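Local atomic coordinates of putative S41 protease (Bacteroides fragilis NCTC 9343, PDB entry 3K50), a protein that probably hydrolyses peptide bonds as a putative S41-family serine peptidase that carries a PDZ-like domain. Residues A[223-227]-A[287-291]; A[306-310]-A[360-364]; A[310-315]-A[352-358]. All blocks are in the same frame, centred on the assembly; numbering follows the deposited sequence.

Contact 1. Residues A[223-227]-A[287-291]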
ATOM      1  N   GLY A 223     -15.164  22.165  -2.497  1.00 34.37           N
ATOM      2  CA  GLY A 223     -16.224  21.787  -3.389  1.00 34.20           C
ATOM      3  C   GLY A 223     -15.925  20.672  -4.355  1.00 33.06           C
ATOM      4  O   GLY A 223     -16.529  20.574  -5.422  1.00 33.33           O
ATOM      5  N   VAL A 224     -15.023  19.795  -3.962  1.00 32.31           N
ATOM      6  CA  VAL A 224     -14.672  18.649  -4.793  1.00 33.38           C
ATOM      7  C   VAL A 224     -15.918  17.863  -5.224  1.00 30.85           C
ATOM      8  O   VAL A 224     -16.824  17.605  -4.417  1.00 30.95           O
ATOM      9  CB  VAL A 224     -13.668  17.777  -3.981  1.00 36.57           C
ATOM     10  CG1 VAL A 224     -13.680  16.387  -4.421  1.00 35.77           C
ATOM     11  CG2 VAL A 224     -12.307  18.446  -4.060  1.00 32.01           C
ATOM     12  N   ASN A 225     -15.989  17.545  -6.504  1.00 33.29           N
ATOM     13  CA  ASN A 225     -17.094  16.762  -7.083  1.00 32.33           C
ATOM     14  C   ASN A 225     -16.594  15.569  -7.919  1.00 32.88           C
ATOM     15  O   ASN A 225     -17.388  14.852  -8.479  1.00 29.84           O
ATOM     16  CB  ASN A 225     -18.050  17.637  -7.906  1.00 31.45           C
ATOM     17  CG  ASN A 225     -17.334  18.605  -8.801  1.00 34.61           C
ATOM     18  OD1 ASN A 225     -16.431  18.216  -9.585  1.00 30.58           O
ATOM     19  ND2 ASN A 225     -17.722  19.905  -8.708  1.00 33.63           N
ATOM     20  N   GLU A 226     -15.281  15.372  -7.986  1.00 32.94           N
ATOM     21  CA  GLU A 226     -14.683  14.170  -8.589  1.00 34.24           C
ATOM     22  C   GLU A 226     -13.522  13.790  -7.664  1.00 30.10           C
ATOM     23  O   GLU A 226     -13.042  14.624  -6.907  1.00 30.18           O
ATOM     24  CB  GLU A 226     -14.168  14.364 -10.031  1.00 34.19           C
ATOM     25  CG  GLU A 226     -15.211  14.705 -11.077  1.00 32.54           C
ATOM     26  CD  GLU A 226     -16.161  13.597 -11.519  1.00 42.01           C
ATOM     27  OE1 GLU A 226     -15.916  12.375 -11.365  1.00 38.16           O
ATOM     28  OE2 GLU A 226     -17.159  13.976 -12.144  1.00 39.49           O
ATOM     29  N   PHE A 227     -13.056  12.546  -7.743  1.00 30.24           N
ATOM     30  CA  PHE A 227     -12.010  12.085  -6.808  1.00 30.04           C
ATOM     31  C   PHE A 227     -11.080  10.984  -7.388  1.00 30.05           C
ATOM     32  O   PHE A 227     -11.503   9.995  -7.999  1.00 29.69           O
ATOM     33  CB  PHE A 227     -12.676  11.626  -5.502  1.00 30.13           C
ATOM     34  CG  PHE A 227     -11.771  11.625  -4.297  1.00 31.27           C
ATOM     35  CD1 PHE A 227     -10.853  10.601  -4.081  1.00 33.68           C
ATOM     36  CD2 PHE A 227     -11.879  12.611  -3.340  1.00 37.85           C
ATOM     37  CE1 PHE A 227     -10.027  10.601  -2.973  1.00 33.62           C
ATOM     38  CE2 PHE A 227     -11.078  12.607  -2.226  1.00 32.50           C
ATOM     39  CZ  PHE A 227     -10.140  11.628  -2.034  1.00 34.23           C
ATOM     40  N   ASN A 287     -18.191  13.994   4.542  1.00 30.81           N
ATOM     41  CA  ASN A 287     -18.608  13.076   3.495  1.00 31.55           C
ATOM     42  C   ASN A 287     -18.685  13.918   2.219  1.00 30.65           C
ATOM     43  O   ASN A 287     -19.225  15.065   2.252  1.00 28.07           O
ATOM     44  CB  ASN A 287     -19.975  12.440   3.772  1.00 31.85           C
ATOM     45  CG  ASN A 287     -20.533  11.772   2.530  1.00 31.84           C
ATOM     46  OD1 ASN A 287     -21.218  12.407   1.746  1.00 35.04           O
ATOM     47  ND2 ASN A 287     -20.124  10.540   2.284  1.00 26.50           N
ATOM     48  N   LEU A 288     -18.198  13.374   1.099  1.00 29.74           N
ATOM     49  CA  LEU A 288     -18.106  14.185  -0.131  1.00 30.93           C
ATOM     50  C   LEU A 288     -19.256  13.958  -1.118  1.00 32.73           C
ATOM     51  O   LEU A 288     -19.368  14.668  -2.132  1.00 32.50           O
ATOM     52  CB  LEU A 288     -16.725  14.015  -0.805  1.00 28.14           C
ATOM     53  CG  LEU A 288     -15.491  14.410   0.039  1.00 32.99           C
ATOM     54  CD1 LEU A 288     -14.210  14.326  -0.837  1.00 30.83           C
ATOM     55  CD2 LEU A 288     -15.563  15.799   0.684  1.00 25.51           C
ATOM     56  N   ASN A 289     -20.149  13.029  -0.782  1.00 31.56           N
ATOM     57  CA  ASN A 289     -21.279  12.730  -1.593  1.00 30.65           C
ATOM     58  C   ASN A 289     -20.925  12.499  -3.033  1.00 34.18           C
ATOM     59  O   ASN A 289     -21.557  13.079  -3.920  1.00 35.96           O
ATOM     60  CB  ASN A 289     -22.299  13.859  -1.486  1.00 27.35           C
ATOM     61  CG  ASN A 289     -23.650  13.525  -2.124  1.00 31.50           C
ATOM     62  OD1 ASN A 289     -24.103  12.395  -2.185  1.00 27.90           O
ATOM     63  ND2 ASN A 289     -24.271  14.526  -2.617  1.00 30.37           N
ATOM     64  N   LEU A 290     -19.940  11.647  -3.289  1.00 33.65           N
ATOM     65  CA  LEU A 290     -19.537  11.375  -4.654  1.00 31.85           C
ATOM     66  C   LEU A 290     -20.301  10.216  -5.247  1.00 31.65           C
ATOM     67  O   LEU A 290     -20.727   9.332  -4.538  1.00 39.71           O
ATOM     68  CB  LEU A 290     -18.045  11.021  -4.700  1.00 27.23           C
ATOM     69  CG  LEU A 290     -16.994  12.021  -4.234  1.00 30.25           C
ATOM     70  CD1 LEU A 290     -15.784  11.178  -3.808  1.00 40.96           C
ATOM     71  CD2 LEU A 290     -16.680  13.090  -5.326  1.00 34.34           C
ATOM     72  N   SER A 291     -20.373  10.176  -6.580  1.00 34.18           N
ATOM     73  CA  SER A 291     -21.044   9.080  -7.338  1.00 34.85           C
ATOM     74  C   SER A 291     -20.050   8.164  -8.107  1.00 33.31           C
ATOM     75  O   SER A 291     -20.385   7.049  -8.467  1.00 30.65           O
ATOM     76  CB  SER A 291     -22.049   9.727  -8.322  1.00 38.59           C
ATOM     77  OG  SER A 291     -21.349  10.625  -9.227  1.00 46.20           O
TER
HETATM   78  O   HOH W   1     -19.665  16.084  -4.602  1.00 45.97           O
HETATM   79  O   HOH W   2     -18.787  11.871  -8.600  1.00 36.89           O
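In the mixed sheet of the S41 peptidase range, Val-224, in the turn before strand 226-230, and Phe-227 within it receive Leu-288 and Leu-290 from the loop leading to the neighbouring parallel strand 292-297. Leu-290 makes two separate contacts, one with each methyl. CD1 lies 3.6 Å from Phe-227 CB, at the root of the aromatic side chain, while CD2 turns to the backbone and sits 3.6 Å from Asn-225 C. Leu-288 reaches further along the same ring: its CD1 is 3.8 Å from Phe-227 CD2 and meets Val-224 CG1 more loosely, at 4.2 Å. Both leucines run roughly perpendicular to the phenylalanine side chain. With CG of Phe-227 opposite its own backbone N, chi1 -158° brings the ring across both leucines, their methyls oblique to it, and Phe-216 and Phe-219 of helix 207-221 add further aromatic contacts.

No direct hydrogen bond joins the two segments, and water spans the distance between their backbones. One molecule donates to Val-224 O and, at 2.9 Å, to Leu-288 O; a second donates to Asn-225 O and accepts from Ser-291 N at 3.1 Å. The loop also has its own brace, an Asx turn in which Asn-287 OD1 accepts from Asn-289 N at 2.8 Å, while Asn-287 ND2 bonds to Ala-250 O and Thr-247 O. At the other segment, Gly-223 closes helix 207-221 with a Schellman motif before the chain enters the strand. The chemistry is thus divided: carbon atoms make the direct contact, and two waters link four backbone groups across it.

Contact 2. Residues A[306-310]-A[360-364]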
ATOM      1  N   GLU A 306      -7.842  -3.325  -1.307  1.00 31.08           N
ATOM      2  CA  GLU A 306      -8.730  -4.080  -2.208  1.00 29.27           C
ATOM      3  C   GLU A 306     -10.143  -4.170  -1.664  1.00 30.80           C
ATOM      4  O   GLU A 306     -11.118  -4.214  -2.429  1.00 30.45           O
ATOM      5  CB  GLU A 306      -8.165  -5.451  -2.458  1.00 30.34           C
ATOM      6  CG  GLU A 306      -6.858  -5.441  -3.250  1.00 28.49           C
ATOM      7  CD  GLU A 306      -6.252  -6.812  -3.403  1.00 34.46           C
ATOM      8  OE1 GLU A 306      -5.599  -7.298  -2.428  1.00 29.12           O
ATOM      9  OE2 GLU A 306      -6.397  -7.390  -4.508  1.00 33.78           O
HETATM   10  N   MSE A 307     -10.249  -4.181  -0.353  1.00 31.65           N
HETATM   11  CA  MSE A 307     -11.559  -4.149   0.341  1.00 31.98           C
HETATM   12  C   MSE A 307     -12.327  -2.881   0.023  1.00 30.67           C
HETATM   13  O   MSE A 307     -13.541  -2.920  -0.151  1.00 29.39           O
HETATM   14  CB  MSE A 307     -11.338  -4.287   1.846  1.00 33.38           C
HETATM   15  CG  MSE A 307     -12.598  -4.180   2.775  1.00 35.64           C
HETATM   16 SE   MSE A 307     -13.379  -2.355   3.002  0.75 42.24          SE
HETATM   17  CE  MSE A 307     -14.278  -2.397   4.908  1.00 34.80           C
ATOM     18  N   VAL A 308     -11.620  -1.766  -0.094  1.00 28.99           N
ATOM     19  CA  VAL A 308     -12.243  -0.519  -0.421  1.00 28.89           C
ATOM     20  C   VAL A 308     -12.839  -0.593  -1.794  1.00 28.72           C
ATOM     21  O   VAL A 308     -13.973  -0.156  -2.037  1.00 29.35           O
ATOM     22  CB  VAL A 308     -11.220   0.665  -0.361  1.00 30.56           C
ATOM     23  CG1 VAL A 308     -11.847   1.910  -0.974  1.00 32.45           C
ATOM     24  CG2 VAL A 308     -10.774   0.855   1.072  1.00 25.88           C
ATOM     25  N   ILE A 309     -12.098  -1.143  -2.713  1.00 27.48           N
ATOM     26  CA  ILE A 309     -12.619  -1.329  -4.066  1.00 27.21           C
ATOM     27  C   ILE A 309     -13.822  -2.261  -4.074  1.00 29.26           C
ATOM     28  O   ILE A 309     -14.868  -1.951  -4.650  1.00 29.60           O
ATOM     29  CB  ILE A 309     -11.544  -1.898  -5.057  1.00 28.95           C
ATOM     30  CG1 ILE A 309     -10.366  -0.900  -5.201  1.00 28.82           C
ATOM     31  CG2 ILE A 309     -12.191  -2.287  -6.387  1.00 25.69           C
ATOM     32  CD1 ILE A 309      -9.070  -1.534  -5.868  1.00 28.52           C
ATOM     33  N   ASN A 310     -13.680  -3.416  -3.463  1.00 27.23           N
ATOM     34  CA  ASN A 310     -14.776  -4.381  -3.484  1.00 28.94           C
ATOM     35  C   ASN A 310     -16.120  -3.884  -2.873  1.00 27.57           C
ATOM     36  O   ASN A 310     -17.203  -4.212  -3.365  1.00 29.03           O
ATOM     37  CB  ASN A 310     -14.334  -5.658  -2.726  1.00 26.68           C
ATOM     38  CG  ASN A 310     -15.359  -6.768  -2.844  1.00 27.47           C
ATOM     39  OD1 ASN A 310     -15.764  -7.097  -3.966  1.00 36.02           O
ATOM     40  ND2 ASN A 310     -15.815  -7.335  -1.682  1.00 28.86           N
ATOM     41  N   TYR A 360     -12.447 -11.667  -6.032  1.00 27.55           N
ATOM     42  CA  TYR A 360     -11.336 -11.048  -6.736  1.00 28.46           C
ATOM     43  C   TYR A 360     -10.033 -11.789  -6.470  1.00 28.96           C
ATOM     44  O   TYR A 360      -8.966 -11.174  -6.448  1.00 31.47           O
ATOM     45  CB  TYR A 360     -11.156  -9.548  -6.363  1.00 23.45           C
ATOM     46  CG  TYR A 360     -11.162  -9.191  -4.894  1.00 27.39           C
ATOM     47  CD1 TYR A 360     -12.363  -9.043  -4.216  1.00 32.82           C
ATOM     48  CD2 TYR A 360      -9.978  -8.849  -4.223  1.00 31.41           C
ATOM     49  CE1 TYR A 360     -12.394  -8.677  -2.923  1.00 27.59           C
ATOM     50  CE2 TYR A 360      -9.989  -8.506  -2.889  1.00 26.16           C
ATOM     51  CZ  TYR A 360     -11.210  -8.364  -2.262  1.00 31.79           C
ATOM     52  OH  TYR A 360     -11.278  -8.018  -0.944  1.00 30.76           O
ATOM     53  N   ALA A 361     -10.115 -13.114  -6.359  1.00 28.28           N
ATOM     54  CA  ALA A 361      -8.932 -13.956  -6.319  1.00 31.71           C
ATOM     55  C   ALA A 361      -8.092 -13.561  -7.545  1.00 31.51           C
ATOM     56  O   ALA A 361      -8.624 -13.271  -8.599  1.00 33.15           O
ATOM     57  CB  ALA A 361      -9.341 -15.435  -6.393  1.00 30.25           C
ATOM     58  N   THR A 362      -6.790 -13.497  -7.377  1.00 31.55           N
ATOM     59  CA  THR A 362      -5.814 -13.090  -8.418  1.00 31.43           C
ATOM     60  C   THR A 362      -5.775 -11.583  -8.706  1.00 32.52           C
ATOM     61  O   THR A 362      -4.890 -11.114  -9.432  1.00 33.52           O
ATOM     62  CB  THR A 362      -5.879 -13.920  -9.790  1.00 35.20           C
ATOM     63  OG1 THR A 362      -6.817 -13.345 -10.710  1.00 33.76           O
ATOM     64  CG2 THR A 362      -6.180 -15.407  -9.546  1.00 30.73           C
ATOM     65  N   GLY A 363      -6.676 -10.816  -8.091  1.00 28.85           N
ATOM     66  CA  GLY A 363      -6.652  -9.368  -8.181  1.00 31.03           C
ATOM     67  C   GLY A 363      -7.747  -8.723  -9.011  1.00 31.11           C
ATOM     68  O   GLY A 363      -8.448  -9.394  -9.796  1.00 27.88           O
ATOM     69  N   PHE A 364      -7.928  -7.426  -8.783  1.00 28.14           N
ATOM     70  CA  PHE A 364      -8.866  -6.678  -9.603  1.00 29.45           C
ATOM     71  C   PHE A 364      -8.120  -6.195 -10.830  1.00 29.09           C
ATOM     72  O   PHE A 364      -7.136  -5.466 -10.721  1.00 30.35           O
ATOM     73  CB  PHE A 364      -9.412  -5.450  -8.883  1.00 30.15           C
ATOM     74  CG  PHE A 364     -10.530  -5.741  -7.896  1.00 33.34           C
ATOM     75  CD1 PHE A 364     -11.806  -6.064  -8.346  1.00 29.32           C
ATOM     76  CD2 PHE A 364     -10.333  -5.602  -6.554  1.00 33.31           C
ATOM     77  CE1 PHE A 364     -12.831  -6.256  -7.458  1.00 29.12           C
ATOM     78  CE2 PHE A 364     -11.377  -5.793  -5.641  1.00 25.67           C
ATOM     79  CZ  PHE A 364     -12.614  -6.139  -6.104  1.00 32.52           C
TER
HETATM   80  O   HOH W   3     -13.949  -6.975   0.478  1.00 28.68           O
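Phe-364 is sandwiched between Ile-309 of helix 304-312 and Tyr-360 of its own loop, and this is the tight part of the contact. Ile-309 CG2 stands over one face of the ring in a CH-pi contact, 3.8 Å from the centroid and 13° off the normal; Tyr-360 CB lies over the centre of the opposite face. Asn-310 CB meets the rim in the ring plane, 3.8 Å from Phe-364 CZ, and Glu-306 O approaches the edge at CE2. Next to this ring, the Tyr-360 ring bridges one turn of the helix: CE2 is 3.6 Å from Glu-306 CB, and CE1 is 3.5 Å from Asn-310 CG. A chi1 of 48°, which places Tyr-360 CG between its backbone N and carbonyl carbon, directs the ring to the helix.

The grip loosens toward the tyrosine hydroxyl, where a water takes the place of direct pairing. It accepts from Asn-310 ND2, which also donates to Lys-357 O, and donates to Tyr-360 OH at 3.2 Å. The far side of the loop is looser still: Ala-361 and Thr-362, at the corners of a type II turn closed by Gly-363 N and Tyr-360 O, are exposed and do not touch the helix. A glycerol, probably from the crystallisation liquor, bonds to Thr-362 OG1 and Gly-363 O there.

The Glu-306 carboxylate is held by Thr-325 OG1 and by the backbone N of Gly-303, Gly-327 and Glu-328. Strand 317-322 touches both helix and loop through Leu-320, while selenomethionine Met-307 packs on helix 239-249 and strand 258-263.

Contact 3. Residues A[310-315]-A[352-358]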
ATOM      1  N   ASN A 310     -13.680  -3.416  -3.463  1.00 27.23           N
ATOM      2  CA  ASN A 310     -14.776  -4.381  -3.484  1.00 28.94           C
ATOM      3  C   ASN A 310     -16.120  -3.884  -2.873  1.00 27.57           C
ATOM      4  O   ASN A 310     -17.203  -4.212  -3.365  1.00 29.03           O
ATOM      5  CB  ASN A 310     -14.334  -5.658  -2.726  1.00 26.68           C
ATOM      6  CG  ASN A 310     -15.359  -6.768  -2.844  1.00 27.47           C
ATOM      7  OD1 ASN A 310     -15.764  -7.097  -3.966  1.00 36.02           O
ATOM      8  ND2 ASN A 310     -15.815  -7.335  -1.682  1.00 28.86           N
ATOM      9  N   CYS A 311     -16.005  -3.225  -1.717  1.00 28.41           N
ATOM     10  CA  CYS A 311     -17.098  -2.715  -0.911  1.00 28.05           C
ATOM     11  C   CYS A 311     -17.727  -1.451  -1.414  1.00 30.86           C
ATOM     12  O   CYS A 311     -18.932  -1.250  -1.222  1.00 29.28           O
ATOM     13  CB  CYS A 311     -16.609  -2.526   0.517  1.00 32.78           C
ATOM     14  SG  CYS A 311     -16.238  -4.216   1.216  1.00 36.66           S
ATOM     15  N   LEU A 312     -16.948  -0.583  -2.048  1.00 27.76           N
ATOM     16  CA  LEU A 312     -17.570   0.547  -2.743  1.00 31.10           C
ATOM     17  C   LEU A 312     -18.226   0.184  -4.105  1.00 31.40           C
ATOM     18  O   LEU A 312     -19.183   0.866  -4.511  1.00 31.28           O
ATOM     19  CB  LEU A 312     -16.593   1.668  -2.973  1.00 31.97           C
ATOM     20  CG  LEU A 312     -16.074   2.340  -1.723  1.00 29.15           C
ATOM     21  CD1 LEU A 312     -15.075   3.383  -2.186  1.00 35.90           C
ATOM     22  CD2 LEU A 312     -17.240   2.934  -0.913  1.00 25.81           C
ATOM     23  N   ASN A 313     -17.727  -0.851  -4.793  1.00 31.17           N
ATOM     24  CA  ASN A 313     -18.282  -1.308  -6.114  1.00 33.47           C
ATOM     25  C   ASN A 313     -19.797  -1.352  -6.245  1.00 35.63           C
ATOM     26  O   ASN A 313     -20.329  -0.872  -7.251  1.00 35.17           O
ATOM     27  CB  ASN A 313     -17.720  -2.699  -6.558  1.00 32.35           C
ATOM     28  CG  ASN A 313     -16.508  -2.585  -7.504  1.00 36.86           C
ATOM     29  OD1 ASN A 313     -16.388  -1.586  -8.204  1.00 33.73           O
ATOM     30  ND2 ASN A 313     -15.654  -3.635  -7.583  1.00 33.11           N
ATOM     31  N   PRO A 314     -20.489  -1.990  -5.298  1.00 33.99           N
ATOM     32  CA  PRO A 314     -21.967  -2.060  -5.360  1.00 35.30           C
ATOM     33  C   PRO A 314     -22.707  -0.748  -5.170  1.00 34.13           C
ATOM     34  O   PRO A 314     -23.880  -0.677  -5.491  1.00 31.56           O
ATOM     35  CB  PRO A 314     -22.327  -2.961  -4.171  1.00 35.26           C
ATOM     36  CG  PRO A 314     -21.089  -3.664  -3.815  1.00 35.51           C
ATOM     37  CD  PRO A 314     -19.963  -2.797  -4.188  1.00 34.19           C
ATOM     38  N   TYR A 315     -22.036   0.268  -4.638  1.00 29.86           N
ATOM     39  CA  TYR A 315     -22.701   1.515  -4.293  1.00 32.95           C
ATOM     40  C   TYR A 315     -22.376   2.749  -5.129  1.00 34.39           C
ATOM     41  O   TYR A 315     -23.016   3.770  -4.945  1.00 34.47           O
ATOM     42  CB  TYR A 315     -22.332   1.866  -2.864  1.00 30.09           C
ATOM     43  CG  TYR A 315     -22.964   0.976  -1.861  1.00 27.43           C
ATOM     44  CD1 TYR A 315     -24.309   1.120  -1.553  1.00 32.88           C
ATOM     45  CD2 TYR A 315     -22.230  -0.027  -1.202  1.00 30.47           C
ATOM     46  CE1 TYR A 315     -24.923   0.285  -0.616  1.00 30.26           C
ATOM     47  CE2 TYR A 315     -22.858  -0.891  -0.273  1.00 29.97           C
ATOM     48  CZ  TYR A 315     -24.189  -0.688   0.037  1.00 33.57           C
ATOM     49  OH  TYR A 315     -24.818  -1.470   0.958  1.00 28.97           O
ATOM     50  N   TYR A 352     -16.724  -9.840   3.019  1.00 31.00           N
ATOM     51  CA  TYR A 352     -17.655  -9.713   1.899  1.00 29.23           C
ATOM     52  C   TYR A 352     -18.188  -8.312   1.796  1.00 30.75           C
ATOM     53  O   TYR A 352     -18.338  -7.641   2.804  1.00 29.91           O
ATOM     54  CB  TYR A 352     -18.830 -10.647   2.063  1.00 35.11           C
ATOM     55  CG  TYR A 352     -18.398 -12.146   2.296  1.00 31.85           C
ATOM     56  CD1 TYR A 352     -17.640 -12.836   1.347  1.00 30.94           C
ATOM     57  CD2 TYR A 352     -18.759 -12.812   3.419  1.00 30.49           C
ATOM     58  CE1 TYR A 352     -17.248 -14.160   1.519  1.00 35.95           C
ATOM     59  CE2 TYR A 352     -18.384 -14.192   3.599  1.00 36.97           C
ATOM     60  CZ  TYR A 352     -17.651 -14.835   2.633  1.00 33.36           C
ATOM     61  OH  TYR A 352     -17.237 -16.142   2.776  1.00 33.92           O
ATOM     62  N   ASN A 353     -18.541  -7.914   0.581  1.00 30.74           N
ATOM     63  CA  ASN A 353     -19.227  -6.660   0.368  1.00 30.53           C
ATOM     64  C   ASN A 353     -20.726  -6.888   0.693  1.00 33.09           C
ATOM     65  O   ASN A 353     -21.132  -7.981   1.090  1.00 29.48           O
ATOM     66  CB  ASN A 353     -19.011  -6.102  -1.062  1.00 25.89           C
ATOM     67  CG  ASN A 353     -19.509  -6.992  -2.170  1.00 31.48           C
ATOM     68  OD1 ASN A 353     -20.378  -7.874  -2.008  1.00 29.77           O
ATOM     69  ND2 ASN A 353     -18.978  -6.716  -3.368  1.00 26.89           N
ATOM     70  N   ALA A 354     -21.547  -5.878   0.445  1.00 34.26           N
ATOM     71  CA  ALA A 354     -22.992  -5.932   0.751  1.00 34.10           C
ATOM     72  C   ALA A 354     -23.713  -6.966  -0.116  1.00 35.61           C
ATOM     73  O   ALA A 354     -24.787  -7.406   0.241  1.00 38.75           O
ATOM     74  CB  ALA A 354     -23.607  -4.546   0.562  1.00 29.24           C
ATOM     75  N   GLU A 355     -23.122  -7.353  -1.245  1.00 35.36           N
ATOM     76  CA  GLU A 355     -23.683  -8.383  -2.104  1.00 37.94           C
ATOM     77  C   GLU A 355     -23.150  -9.785  -1.769  1.00 37.98           C
ATOM     78  O   GLU A 355     -23.315 -10.728  -2.571  1.00 34.20           O
ATOM     79  CB  GLU A 355     -23.416  -8.090  -3.584  1.00 35.52           C
ATOM     80  CG  GLU A 355     -24.145  -6.867  -4.155  1.00 41.87           C
ATOM     81  CD  GLU A 355     -23.762  -6.593  -5.633  1.00 45.72           C
ATOM     82  OE1 GLU A 355     -22.962  -7.382  -6.230  1.00 52.35           O
ATOM     83  OE2 GLU A 355     -24.232  -5.566  -6.198  1.00 59.15           O
ATOM     84  N   GLU A 356     -22.561  -9.916  -0.583  1.00 35.34           N
ATOM     85  CA  GLU A 356     -22.009 -11.162  -0.092  1.00 34.20           C
ATOM     86  C   GLU A 356     -20.878 -11.740  -0.945  1.00 31.74           C
ATOM     87  O   GLU A 356     -20.700 -12.941  -0.959  1.00 25.80           O
ATOM     88  CB  GLU A 356     -23.111 -12.222   0.072  1.00 36.52           C
ATOM     89  CG  GLU A 356     -24.351 -11.682   0.815  1.00 35.59           C
ATOM     90  CD  GLU A 356     -25.490 -12.691   0.927  1.00 40.13           C
ATOM     91  OE1 GLU A 356     -25.286 -13.837   1.399  1.00 41.51           O
ATOM     92  OE2 GLU A 356     -26.584 -12.264   0.573  1.00 41.15           O
ATOM     93  N   LYS A 357     -20.062 -10.887  -1.533  1.00 27.52           N
ATOM     94  CA  LYS A 357     -18.973 -11.325  -2.422  1.00 36.08           C
ATOM     95  C   LYS A 357     -17.638 -10.680  -2.093  1.00 30.72           C
ATOM     96  O   LYS A 357     -17.616  -9.604  -1.511  1.00 30.36           O
ATOM     97  CB  LYS A 357     -19.367 -11.042  -3.900  1.00 36.82           C
ATOM     98  CG  LYS A 357     -20.490 -11.936  -4.385  1.00 45.53           C
ATOM     99  CD  LYS A 357     -21.180 -11.491  -5.659  1.00 46.26           C
ATOM    100  CE  LYS A 357     -20.385 -11.699  -6.912  1.00 50.11           C
ATOM    101  NZ  LYS A 357     -21.286 -12.097  -8.079  1.00 41.43           N
ATOM    102  N   SER A 358     -16.569 -11.412  -2.424  1.00 30.29           N
ATOM    103  CA  SER A 358     -15.158 -11.009  -2.322  1.00 28.21           C
ATOM    104  C   SER A 358     -14.439 -11.809  -3.408  1.00 31.02           C
ATOM    105  O   SER A 358     -13.384 -12.370  -3.203  1.00 33.27           O
ATOM    106  CB  SER A 358     -14.573 -11.287  -0.938  1.00 30.53           C
ATOM    107  OG  SER A 358     -14.765 -12.618  -0.490  1.00 31.31           O
TER
HETATM  108  O   HOH W   4     -20.350  -3.239   0.110  1.00 25.76           O
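Two asparagines, Asn-310 and Asn-353, reach across the contact through contrasting first torsions. Asn-310 CG trails away from the helix backbone N (chi1 -173°), which carries the amide to the loop; Asn-353 CG is tucked between its own N and carbonyl carbon (chi1 61°), which turns that amide back to the helix. The amide planes lie nearly parallel, 14° apart, although the side chains themselves run at about a right angle.

Each amide nitrogen grips a backbone carbonyl of the other segment. Asn-353 ND2 donates to Asn-310 O at 3.1 Å; the bond is nearly straight and stays in the donor's amide plane, but arrives above the plane of the carbonyl. In return Asn-310 ND2 donates to Lys-357 O at 2.9 Å, again nearly straight. Lys-357 O also accepts from Asn-353 N, and the two donors come from opposite faces of its plane, which should fix this carbonyl firmly. Asn-353 OD1 serves the loop itself, taking Lys-357 N at 3.1 Å and, weakly, Glu-355 N.

Van der Waals contacts flank the polar centre. Pro-314 CG lies 3.7 Å from Asn-353 ND2, and Pro-314 CB meets Glu-355 OE2. Cys-311 SG rests against CA and CB of Asn-353. At the end of the segment, Tyr-315 CE2 makes an apolar contact with Ala-354 CB at 3.8 Å, while the tyrosine hydroxyl bonds to Leu-258 O. A water donates to Cys-311 O at 2.8 Å and accepts from Ala-354 N.

Residues 353-356, following strand 342-352, form a type I beta turn, with Glu-356 N bonded to Asn-353 O; its first residue, Asn-353, ties its side chain both within the loop and to the C-terminal part of helix 304-312.

How the contacts relate
From the N terminus, contact 1 comes first, closing the excursion from strand 226-230 through helix 239-249 and strands 258-263 and 273-276 to the loop before strand 292-297. It is in series with both others, which are nested, 3 within 2: contact 2 spans residues 306-364 and contact 3 spans 310-358, and both loops carry strands 317-322, 330-336 and 342-352. Asn-310 belongs to both, their centres lie about 10 Å apart, and Phe-364 packs on Asn-313. Together they bind helix 304-312 to the connection between strands 342-352 and 368-369. Contact 1, its centre about 22 Å from that of contact 2 and about 20 Å from that of contact 3, joins the entry of strand 226-230 to the loop leading into strand 292-297.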